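Side-chain contact in nuclear hormone receptor FTZ-F1 (Drosophila melanogaster, PDB 2XHS), which probably acts as a transcription factor of the nuclear receptor NR5A subfamily, its ligand-binding domain recognising a peptide of the Fushi tarazu protein: residues A[46-49]-A[50-54]. Sequence-based numbering, arbitrary orientation.
Sequences DLFE and LMCKV
The ring of F48 reaches alongside the next turn of its own helix, where it meets M51 and C52. With CG anti to the backbone N (chi1 178°), the ring extends along the helix flank. CE2 of F48 lies 3.9 Å from SG of C52. On the M51 side, CE1 of F48 lies 4.3 Å from CE of this selenomethionine. SG of C52 is 4.4 Å from the F48 ring centroid and 31° off the ring normal, an oblique sulfur-aromatic contact. M51 and C52 are buried here, and the backbone is held by regular i to i+4 bonds such as C52 N to F48 O (3.3 Å). The polar side, with D46, E49 and K53, is looser. Exposed D46 is the N-cap, its OD2 accepting weakly from E49 N, though the place of OD2 is doubtful. OE1 of E49 stays 5.2 Å from NZ of K53, which is hydrogen-bonded to OE1 of Q38 instead. The side-chain ends of L47 and L50 also meet loosely, CD2 of L47 standing 4.4 Å from CD1 of L50. In this nuclear receptor ligand-binding domain, K223 makes a cation-pi contact with F48, L50 packs on helix 24-39, and both L50 and M51 reach F117 of strand 116-118.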
loop_
_atom_site.group_PDB
_atom_site.type_symbol
_atom_site.label_atom_id
_atom_site.label_comp_id
_atom_site.label_asym_id
_atom_site.label_seq_id
_atom_site.Cartn_x
_atom_site.Cartn_y
_atom_site.Cartn_z
ATOM N N ASP A 46 14.788 18.663 5.279
ATOM C CA ASP A 46 15.513 17.471 4.946
ATOM C C ASP A 46 14.533 16.680 4.186
ATOM O O ASP A 46 13.513 16.306 4.694
ATOM C CB ASP A 46 15.904 16.711 6.190
ATOM C CG ASP A 46 16.854 15.586 5.905
ATOM O OD1 ASP A 46 17.783 15.764 5.125
ATOM O OD2 ASP A 46 16.698 14.514 6.470
ATOM N N LEU A 47 14.834 16.469 2.929
ATOM C CA LEU A 47 13.938 15.772 2.063
ATOM C C LEU A 47 13.741 14.354 2.476
ATOM O O LEU A 47 12.675 13.832 2.319
ATOM C CB LEU A 47 14.374 15.898 0.626
ATOM C CG LEU A 47 14.234 17.328 0.143
ATOM C CD1 LEU A 47 14.729 17.441 -1.235
ATOM C CD2 LEU A 47 12.826 17.726 0.191
ATOM N N PHE A 48 14.775 13.711 2.973
ATOM C CA PHE A 48 14.617 12.356 3.401
ATOM C C PHE A 48 13.685 12.301 4.550
ATOM O O PHE A 48 12.853 11.461 4.621
ATOM C CB PHE A 48 15.938 11.737 3.760
ATOM C CG PHE A 48 15.820 10.348 4.263
ATOM C CD1 PHE A 48 15.743 9.304 3.413
ATOM C CD2 PHE A 48 15.758 10.099 5.590
ATOM C CE1 PHE A 48 15.618 8.090 3.863
ATOM C CE2 PHE A 48 15.639 8.862 6.031
ATOM C CZ PHE A 48 15.571 7.861 5.171
ATOM N N GLU A 49 13.810 13.220 5.468
ATOM C CA GLU A 49 12.938 13.199 6.608
ATOM C C GLU A 49 11.513 13.365 6.217
ATOM O O GLU A 49 10.652 12.807 6.835
ATOM C CB GLU A 49 13.258 14.340 7.538
ATOM C CG GLU A 49 14.511 14.214 8.298
ATOM C CD GLU A 49 14.423 14.904 9.597
ATOM O OE1 GLU A 49 13.570 15.766 9.737
ATOM O OE2 GLU A 49 15.211 14.608 10.483
ATOM N N LEU A 50 11.271 14.191 5.222
ATOM C CA LEU A 50 9.941 14.481 4.742
ATOM C C LEU A 50 9.292 13.268 4.162
ATOM O O LEU A 50 8.156 12.989 4.408
ATOM C CB LEU A 50 10.030 15.541 3.679
ATOM C CG LEU A 50 9.041 16.691 3.668
ATOM C CD1 LEU A 50 9.056 17.330 2.344
ATOM C CD2 LEU A 50 7.684 16.239 3.987
HETATM N N MSE A 51 10.050 12.512 3.416
HETATM C CA MSE A 51 9.521 11.353 2.793
HETATM C C MSE A 51 9.031 10.450 3.863
HETATM O O MSE A 51 8.030 9.829 3.723
HETATM C CB MSE A 51 10.605 10.664 2.009
HETATM C CG MSE A 51 10.119 9.535 1.212
HETATM SE SE MSE A 51 11.494 8.447 0.768
HETATM C CE MSE A 51 11.652 7.530 2.369
ATOM N N CYS A 52 9.774 10.376 4.941
ATOM C CA CYS A 52 9.432 9.572 6.086
ATOM C C CYS A 52 8.189 10.051 6.746
ATOM O O CYS A 52 7.459 9.280 7.308
ATOM C CB CYS A 52 10.558 9.524 7.080
ATOM S SG CYS A 52 11.839 8.442 6.665
ATOM N N LYS A 53 7.984 11.347 6.733
ATOM C CA LYS A 53 6.807 11.918 7.308
ATOM C C LYS A 53 5.597 11.487 6.569
ATOM O O LYS A 53 4.570 11.243 7.134
ATOM C CB LYS A 53 6.920 13.419 7.310
ATOM C CG LYS A 53 7.212 13.951 8.659
ATOM C CD LYS A 53 7.204 15.419 8.702
ATOM C CE LYS A 53 8.587 15.953 8.723
ATOM N NZ LYS A 53 8.592 17.325 9.227
ATOM N N VAL A 54 5.721 11.451 5.263
ATOM C CA VAL A 54 4.650 11.043 4.408
ATOM C C VAL A 54 4.334 9.615 4.650
ATOM O O VAL A 54 3.209 9.256 4.807
ATOM C CB VAL A 54 5.066 11.178 2.975
ATOM C CG1 VAL A 54 4.015 10.688 2.093
ATOM C CG2 VAL A 54 5.316 12.575 2.671
#